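Local coordinates for protein glucosamine-6-phosphate deaminase (Bacillus subtilis, PDB 2BKX) that belongs to the glucosamine-6-phosphate isomerase/6-phosphogluconolactonase family, an alpha/beta protein whose ligand pocket here holds fructose -6-phosphate, at residues 18-23 with 30-35; 10-15 with 194-199. All blocks are in the same frame, centred on the assembly; numbering follows the deposited sequence.

Interaction 1 of 2, residues 18-23 with 30-35; sequences RITADT and AVLGLA. With F6R (fructose -6-phosphate), chain C.
Thr23 and Leu32 meet through methyl groups, CG2 of Thr23 lying 3.9 Å from CD2 of Leu32, and the two side chains run antiparallel alongside each other. The torsions explain the meeting: Thr23 has CG2 anti to its backbone N (chi1 -57° for OG1), which sends the methyl to the strand while OG1 stays beside the helix backbone. Leu32 answers with CG anti to its carbonyl carbon (chi1 -47°). The same Thr23 CG2 also lies 4.1 Å from CB of Ala30, so one methyl touches both Leu32 and the residue just before the strand. Ala30 CB in turn approaches the helix backbone, 3.9 Å from Thr23 O. One turn earlier, Thr20 CG2 reaches CD1 of Leu32 at 4.2 Å, so the two branches of this leucine are shared between two threonines.

No hydrogen bond crosses the interface. The buried hydroxyl of Thr20 is bonded to Ala16 O within the helix, and Thr23 OG1 lies 3.1 Å from Ile19 O, the acceptor of the Thr23 backbone N-H. Both hydroxyls thus lie close to carbonyl oxygens of their own helix, and the methyls meet the strand side. Ile128 of the adjacent parallel strand 128-131 touches both Thr23 and Leu32, continuing the apolar layer.

At the far end of the strand, Ala35 enters the ligand pocket, its CA 3.5 Å from O1 of fructose -6-phosphate. Strand 2-6, helix 9-26 and strand 31-34 form a beta-alpha-beta crossover whose parallel strands are separated by three others in the mixed sheet.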
ATOM      1  N   ARG A  18       1.268  10.947  11.006  1.00  5.40           N
ATOM      2  CA  ARG A  18       2.402  11.439  11.794  1.00  5.41           C
ATOM      3  C   ARG A  18       3.680  10.640  11.521  1.00  5.35           C
ATOM      4  O   ARG A  18       4.780  11.215  11.341  1.00  6.48           O
ATOM      5  CB  ARG A  18       2.029  11.441  13.279  1.00  5.74           C
ATOM      6  CG  ARG A  18       3.151  11.876  14.223  1.00  7.25           C
ATOM      7  CD  ARG A  18       3.632  13.278  13.945  1.00  8.60           C
ATOM      8  NE  ARG A  18       2.547  14.224  14.152  1.00 10.55           N
ATOM      9  CZ  ARG A  18       2.531  15.469  13.723  1.00 10.56           C
ATOM     10  NH1 ARG A  18       3.534  15.941  13.006  1.00 10.51           N
ATOM     11  NH2 ARG A  18       1.477  16.229  13.987  1.00 12.04           N
ATOM     12  N   ILE A  19       3.563   9.312  11.469  1.00  5.84           N
ATOM     13  CA  ILE A  19       4.715   8.452  11.184  1.00  6.69           C
ATOM     14  C   ILE A  19       5.272   8.738   9.788  1.00  6.30           C
ATOM     15  O   ILE A  19       6.505   8.840   9.590  1.00  6.66           O
ATOM     16  CB  ILE A  19       4.372   6.973  11.310  1.00  7.49           C
ATOM     17  CG1 ILE A  19       4.089   6.605  12.785  1.00  8.42           C
ATOM     18  CG2 ILE A  19       5.457   6.094  10.707  1.00  8.07           C
ATOM     19  CD1 ILE A  19       3.396   5.274  13.004  1.00  9.44           C
ATOM     20  N   THR A  20       4.372   8.936   8.820  1.00  6.30           N
ATOM     21  CA  THR A  20       4.802   9.243   7.465  1.00  5.86           C
ATOM     22  C   THR A  20       5.488  10.628   7.437  1.00  6.31           C
ATOM     23  O   THR A  20       6.508  10.822   6.800  1.00  6.52           O
ATOM     24  CB  THR A  20       3.608   9.181   6.495  1.00  7.01           C
ATOM     25  OG1 THR A  20       2.981   7.905   6.630  1.00  8.43           O
ATOM     26  CG2 THR A  20       4.039   9.338   5.061  1.00  7.85           C
ATOM     27  N   ALA A  21       4.865  11.609   8.096  1.00  5.33           N
ATOM     28  CA  ALA A  21       5.465  12.937   8.205  1.00  6.50           C
ATOM     29  C   ALA A  21       6.848  12.891   8.842  1.00  6.06           C
ATOM     30  O   ALA A  21       7.770  13.583   8.419  1.00  6.94           O
ATOM     31  CB  ALA A  21       4.587  13.850   8.987  1.00  6.13           C
ATOM     32  N   ASP A  22       7.003  12.073   9.860  1.00  6.57           N
ATOM     33  CA  ASP A  22       8.312  11.886  10.509  1.00  6.86           C
ATOM     34  C   ASP A  22       9.353  11.439   9.488  1.00  6.57           C
ATOM     35  O   ASP A  22      10.493  11.905   9.479  1.00  7.16           O
ATOM     36  CB  ASP A  22       8.228  10.834  11.635  1.00  7.45           C
ATOM     37  CG  ASP A  22       7.578  11.333  12.894  1.00 10.20           C
ATOM     38  OD1 ASP A  22       7.462  12.565  13.112  1.00  9.90           O
ATOM     39  OD2 ASP A  22       7.209  10.482  13.736  1.00 13.05           O
ATOM     40  N   THR A  23       8.951  10.523   8.605  1.00  6.89           N
ATOM     41  CA  THR A  23       9.903   9.985   7.605  1.00  7.14           C
ATOM     42  C   THR A  23      10.319  11.096   6.635  1.00  7.55           C
ATOM     43  O   THR A  23      11.493  11.263   6.294  1.00  9.21           O
ATOM     44  CB  THR A  23       9.212   8.859   6.818  1.00  8.30           C
ATOM     45  OG1 THR A  23       8.759   7.844   7.750  1.00 12.47           O
ATOM     46  CG2 THR A  23      10.136   8.253   5.781  1.00  8.97           C
ATOM     47  N   ALA A  30      13.317  11.524   1.155  1.00 11.01           N
ATOM     48  CA  ALA A  30      12.820  10.183   1.408  1.00 11.17           C
ATOM     49  C   ALA A  30      12.092   9.638   0.217  1.00  9.47           C
ATOM     50  O   ALA A  30      11.522  10.381  -0.575  1.00  8.85           O
ATOM     51  CB  ALA A  30      11.922  10.138   2.593  1.00 11.41           C
ATOM     52  N   VAL A  31      12.150   8.319   0.098  1.00  8.40           N
ATOM     53  CA  VAL A  31      11.396   7.544  -0.839  1.00  7.76           C
ATOM     54  C   VAL A  31      10.263   6.876  -0.049  1.00  7.48           C
ATOM     55  O   VAL A  31      10.525   6.050   0.829  1.00  8.23           O
ATOM     56  CB  VAL A  31      12.269   6.457  -1.525  1.00  8.39           C
ATOM     57  CG1 VAL A  31      11.416   5.664  -2.502  1.00 10.70           C
ATOM     58  CG2 VAL A  31      13.449   7.130  -2.251  1.00 10.33           C
ATOM     59  N   LEU A  32       9.029   7.242  -0.363  1.00  5.99           N
ATOM     60  CA  LEU A  32       7.885   6.690   0.338  1.00  5.35           C
ATOM     61  C   LEU A  32       7.222   5.658  -0.547  1.00  6.16           C
ATOM     62  O   LEU A  32       6.852   5.949  -1.686  1.00  6.78           O
ATOM     63  CB  LEU A  32       6.828   7.775   0.650  1.00  6.29           C
ATOM     64  CG  LEU A  32       7.301   9.096   1.253  1.00  7.55           C
ATOM     65  CD1 LEU A  32       6.087  10.000   1.398  1.00  8.61           C
ATOM     66  CD2 LEU A  32       8.025   8.871   2.567  1.00  9.66           C
ATOM     67  N   GLY A  33       6.995   4.476   0.004  1.00  5.16           N
ATOM     68  CA  GLY A  33       6.165   3.478  -0.638  1.00  5.31           C
ATOM     69  C   GLY A  33       4.740   3.681  -0.216  1.00  5.30           C
ATOM     70  O   GLY A  33       4.489   3.767   0.986  1.00  5.39           O
ATOM     71  N   LEU A  34       3.805   3.753  -1.177  1.00  5.20           N
ATOM     72  CA  LEU A  34       2.443   4.162  -0.887  1.00  5.59           C
ATOM     73  C   LEU A  34       1.452   3.107  -1.372  1.00  5.76           C
ATOM     74  O   LEU A  34       1.767   2.265  -2.207  1.00  6.41           O
ATOM     75  CB  LEU A  34       2.156   5.523  -1.542  1.00  6.39           C
ATOM     76  CG  LEU A  34       3.024   6.665  -0.978  1.00  7.89           C
ATOM     77  CD1 LEU A  34       2.661   7.943  -1.746  1.00  8.03           C
ATOM     78  CD2 LEU A  34       2.838   6.873   0.519  1.00  8.93           C
ATOM     79  N   ALA A  35       0.250   3.199  -0.814  1.00  5.99           N
ATOM     80  CA  ALA A  35      -0.828   2.248  -1.034  1.00  5.99           C
ATOM     81  C   ALA A  35      -2.123   2.968  -1.388  1.00  5.89           C
ATOM     82  O   ALA A  35      -2.323   4.133  -1.025  1.00  6.30           O
ATOM     83  CB  ALA A  35      -1.067   1.456   0.238  1.00  7.44           C
TER
HETATM   84  C1  F6R C1243      -3.074  -1.171  -1.784  1.00 16.24           C
HETATM   85  C2  F6R C1243      -2.935  -2.673  -1.941  1.00 12.72           C
HETATM   86  C3  F6R C1243      -3.924  -3.720  -1.412  1.00  8.62           C
HETATM   87  C4  F6R C1243      -4.906  -3.169  -0.359  1.00  6.82           C
HETATM   88  C5  F6R C1243      -5.865  -4.216   0.186  1.00  7.20           C
HETATM   89  C6  F6R C1243      -6.849  -3.612   1.181  1.00  6.19           C
HETATM   90  O1  F6R C1243      -2.237  -0.451  -2.709  1.00 14.45           O
HETATM   91  O2  F6R C1243      -1.929  -3.065  -2.490  1.00 18.38           O
HETATM   92  O3  F6R C1243      -3.189  -4.742  -0.761  1.00  8.67           O
HETATM   93  O4  F6R C1243      -4.148  -2.623   0.715  1.00  7.31           O
HETATM   94  O5  F6R C1243      -6.562  -4.889  -0.855  1.00  7.57           O
HETATM   95  O6  F6R C1243      -7.701  -2.693   0.479  1.00  5.77           O
HETATM   96  P   F6R C1243      -8.666  -1.737   1.315  1.00  5.35           P
HETATM   97  O1P F6R C1243      -7.782  -0.747   2.024  1.00  5.89           O
HETATM   98  O2P F6R C1243      -9.380  -2.624   2.299  1.00  6.22           O
HETATM   99  O3P F6R C1243      -9.572  -1.074   0.329  1.00  5.38           O

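Interaction 2 of 2, residues 10-15 with 194-199; sequences EELSQI and LLLISG
Leu12 carries this contact from the helix side, dividing its two methyls between a side chain and the strand backbone. The apolar part is a methyl-to-methyl approach, CD2 of Leu12 lying 4.2 Å from CD2 of Leu196. Both residues point their CB toward the opposite segment, and the CA atoms of Leu12 and Leu196, 7.6 Å apart, are the nearest CA pair of the two segments.

The second branch meets polar backbone without hydrogen bonding to it. CD1 of Leu12 comes to 3.5 Å from Ile197 O and 4.0 Å from Ile197 N, a van der Waals contact that sets the methyl against the main chain. Leu12 holds CG anti to its backbone N (chi1 172°), extending the fork from the helix so that CD1 reaches this main chain while CD2 reaches Leu196. Ile197 therefore takes part through its backbone: its own side chain points away, to the other side of the sheet, where it touches Val231 and Lys202.

Leu232 of the neighbouring parallel strand 229-234 touches both Leu12 and Leu196, and Cys6 of strand 2-6 also borders Leu12. Beyond the strand end, Ser198 OG is hydrogen-bonded to Asp234. The Leu196 side chain stays about 7 Å from fructose -6-phosphate (nearest atoms) but touches Thr39 of its pocket, so it stands behind that site. A helix laid by its leucine over parallel strands is consistent with the Rossmann-like clan of this family.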
ATOM      1  N   GLU A  10     -10.122   7.385  12.722  1.00  6.70           N
ATOM      2  CA  GLU A  10      -9.572   8.721  12.684  1.00  5.79           C
ATOM      3  C   GLU A  10      -8.242   8.764  13.463  1.00  6.29           C
ATOM      4  O   GLU A  10      -7.276   9.394  13.048  1.00  6.79           O
ATOM      5  CB  GLU A  10     -10.578   9.706  13.280  1.00  6.56           C
ATOM      6  CG  GLU A  10     -11.792   9.986  12.454  1.00  8.26           C
ATOM      7  CD  GLU A  10     -12.842   8.911  12.447  1.00  9.61           C
ATOM      8  OE1 GLU A  10     -12.791   7.954  13.260  1.00  9.68           O
ATOM      9  OE2 GLU A  10     -13.774   9.069  11.628  1.00 11.81           O
ATOM     10  N   GLU A  11      -8.175   8.051  14.567  1.00  6.07           N
ATOM     11  CA  GLU A  11      -6.924   7.975  15.337  1.00  6.83           C
ATOM     12  C   GLU A  11      -5.859   7.184  14.565  1.00  6.13           C
ATOM     13  O   GLU A  11      -4.689   7.588  14.504  1.00  6.79           O
ATOM     14  CB  GLU A  11      -7.114   7.359  16.734  1.00  8.59           C
ATOM     15  CG  GLU A  11      -5.836   7.443  17.536  1.00 10.77           C
ATOM     16  CD  GLU A  11      -5.831   6.742  18.865  1.00 13.01           C
ATOM     17  OE1 GLU A  11      -5.021   7.194  19.725  1.00 18.26           O
ATOM     18  OE2 GLU A  11      -6.554   5.733  19.041  1.00 18.60           O
ATOM     19  N   LEU A  12      -6.240   6.078  13.940  1.00  6.39           N
ATOM     20  CA  LEU A  12      -5.320   5.322  13.088  1.00  5.82           C
ATOM     21  C   LEU A  12      -4.732   6.215  12.015  1.00  5.95           C
ATOM     22  O   LEU A  12      -3.526   6.221  11.768  1.00  6.55           O
ATOM     23  CB  LEU A  12      -6.060   4.125  12.490  1.00  6.74           C
ATOM     24  CG  LEU A  12      -5.344   3.290  11.412  1.00  7.75           C
ATOM     25  CD1 LEU A  12      -5.889   1.848  11.453  1.00  9.25           C
ATOM     26  CD2 LEU A  12      -5.434   3.848  10.022  1.00  8.50           C
ATOM     27  N   SER A  13      -5.597   7.015  11.401  1.00  5.18           N
ATOM     28  CA  SER A  13      -5.169   7.898  10.344  1.00  5.00           C
ATOM     29  C   SER A  13      -4.250   9.017  10.836  1.00  5.66           C
ATOM     30  O   SER A  13      -3.294   9.385  10.126  1.00  5.84           O
ATOM     31  CB  SER A  13      -6.413   8.500   9.686  1.00  5.66           C
ATOM     32  OG  SER A  13      -7.214   7.487   9.055  1.00  6.72           O
ATOM     33  N   GLN A  14      -4.536   9.563  12.023  1.00  6.15           N
ATOM     34  CA  GLN A  14      -3.660  10.562  12.615  1.00  6.70           C
ATOM     35  C   GLN A  14      -2.262  10.008  12.856  1.00  6.34           C
ATOM     36  O   GLN A  14      -1.249  10.657  12.540  1.00  5.70           O
ATOM     37  CB  GLN A  14      -4.275  11.079  13.932  1.00  7.75           C
ATOM     38  CG  GLN A  14      -3.394  12.077  14.716  1.00 10.95           C
ATOM     39  CD  GLN A  14      -3.633  12.116  16.241  1.00 13.37           C
ATOM     40  OE1 GLN A  14      -3.478  13.180  16.877  1.00 19.68           O
ATOM     41  NE2 GLN A  14      -3.955  10.974  16.835  1.00 16.13           N
ATOM     42  N   ILE A  15      -2.205   8.857  13.490  1.00  5.35           N
ATOM     43  CA  ILE A  15      -0.931   8.232  13.837  1.00  6.48           C
ATOM     44  C   ILE A  15      -0.153   7.867  12.575  1.00  5.97           C
ATOM     45  O   ILE A  15       1.040   8.127  12.478  1.00  6.28           O
ATOM     46  CB  ILE A  15      -1.153   6.988  14.736  1.00  7.03           C
ATOM     47  CG1 ILE A  15      -1.771   7.431  16.051  1.00  7.87           C
ATOM     48  CG2 ILE A  15       0.167   6.255  14.951  1.00  8.33           C
ATOM     49  CD1 ILE A  15      -2.227   6.321  16.965  1.00 11.39           C
ATOM     50  N   LEU A 194       4.745   0.175   7.527  1.00  4.83           N
ATOM     51  CA  LEU A 194       3.595   0.671   8.281  1.00  4.72           C
ATOM     52  C   LEU A 194       2.346   0.023   7.666  1.00  4.62           C
ATOM     53  O   LEU A 194       1.955   0.383   6.557  1.00  5.40           O
ATOM     54  CB  LEU A 194       3.534   2.204   8.204  1.00  5.32           C
ATOM     55  CG  LEU A 194       2.316   2.839   8.864  1.00  6.65           C
ATOM     56  CD1 LEU A 194       2.208   2.436  10.313  1.00  8.76           C
ATOM     57  CD2 LEU A 194       2.329   4.380   8.683  1.00  8.46           C
ATOM     58  N   LEU A 195       1.793  -0.959   8.382  1.00  4.99           N
ATOM     59  CA  LEU A 195       0.626  -1.721   7.952  1.00  4.62           C
ATOM     60  C   LEU A 195      -0.597  -1.164   8.671  1.00  4.17           C
ATOM     61  O   LEU A 195      -0.644  -1.109   9.896  1.00  5.25           O
ATOM     62  CB  LEU A 195       0.821  -3.218   8.220  1.00  5.09           C
ATOM     63  CG  LEU A 195      -0.388  -4.112   8.004  1.00  5.52           C
ATOM     64  CD1 LEU A 195      -0.866  -4.090   6.577  1.00  6.66           C
ATOM     65  CD2 LEU A 195      -0.046  -5.518   8.428  1.00  6.32           C
ATOM     66  N   LEU A 196      -1.597  -0.762   7.881  1.00  4.33           N
ATOM     67  CA  LEU A 196      -2.820  -0.160   8.384  1.00  4.88           C
ATOM     68  C   LEU A 196      -3.980  -1.148   8.188  1.00  4.25           C
ATOM     69  O   LEU A 196      -4.170  -1.674   7.111  1.00  5.12           O
ATOM     70  CB  LEU A 196      -3.143   1.107   7.589  1.00  5.83           C
ATOM     71  CG  LEU A 196      -2.025   2.133   7.499  1.00  7.12           C
ATOM     72  CD1 LEU A 196      -2.433   3.346   6.668  1.00  7.78           C
ATOM     73  CD2 LEU A 196      -1.558   2.536   8.883  1.00  6.65           C
ATOM     74  N   ILE A 197      -4.782  -1.320   9.230  1.00  3.83           N
ATOM     75  CA  ILE A 197      -5.876  -2.284   9.205  1.00  5.18           C
ATOM     76  C   ILE A 197      -7.081  -1.702   9.916  1.00  5.21           C
ATOM     77  O   ILE A 197      -7.018  -1.407  11.124  1.00  5.93           O
ATOM     78  CB  ILE A 197      -5.511  -3.633   9.828  1.00  5.42           C
ATOM     79  CG1 ILE A 197      -4.156  -4.140   9.342  1.00  5.79           C
ATOM     80  CG2 ILE A 197      -6.603  -4.651   9.427  1.00  5.20           C
ATOM     81  CD1 ILE A 197      -3.696  -5.453   9.956  1.00  6.03           C
ATOM     82  N   SER A 198      -8.193  -1.632   9.184  1.00  6.13           N
ATOM     83  CA  SER A 198      -9.412  -1.016   9.699  1.00  6.94           C
ATOM     84  C   SER A 198     -10.663  -1.801   9.303  1.00  7.37           C
ATOM     85  O   SER A 198     -10.815  -2.217   8.173  1.00  7.56           O
ATOM     86  CB  SER A 198      -9.552   0.434   9.155  1.00  7.80           C
ATOM     87  OG  SER A 198     -10.785   1.009   9.540  1.00 10.69           O
ATOM     88  N   GLY A 199     -11.555  -1.959  10.272  1.00  7.66           N
ATOM     89  CA  GLY A 199     -12.879  -2.465   9.986  1.00  8.59           C
ATOM     90  C   GLY A 199     -13.055  -3.953  10.174  1.00 10.00           C
ATOM     91  O   GLY A 199     -12.111  -4.734  10.090  1.00  9.48           O
TER

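Overall arrangement
Interactions 1 and 2 are both buried and use successive parts of helix 9-26 against different strands of one sheet. Strand 128-131 lies between their strands, pairing in parallel with each, so the helix spans at least three strands. Their centres are 14 Å apart, and they touch directly: Ile19 CD1 lies 4.1 Å from Leu194 CD1. Neither has a hydrogen bond between its segments, yet the packing differs. Residues 18-23 present threonine methyls to small and branched side chains, whereas 10-15 rely on one leucine, partly against backbone. Interaction 1 joins elements adjacent in sequence; interaction 2 brings together segments 179 residues apart, tying the first helix to a late strand.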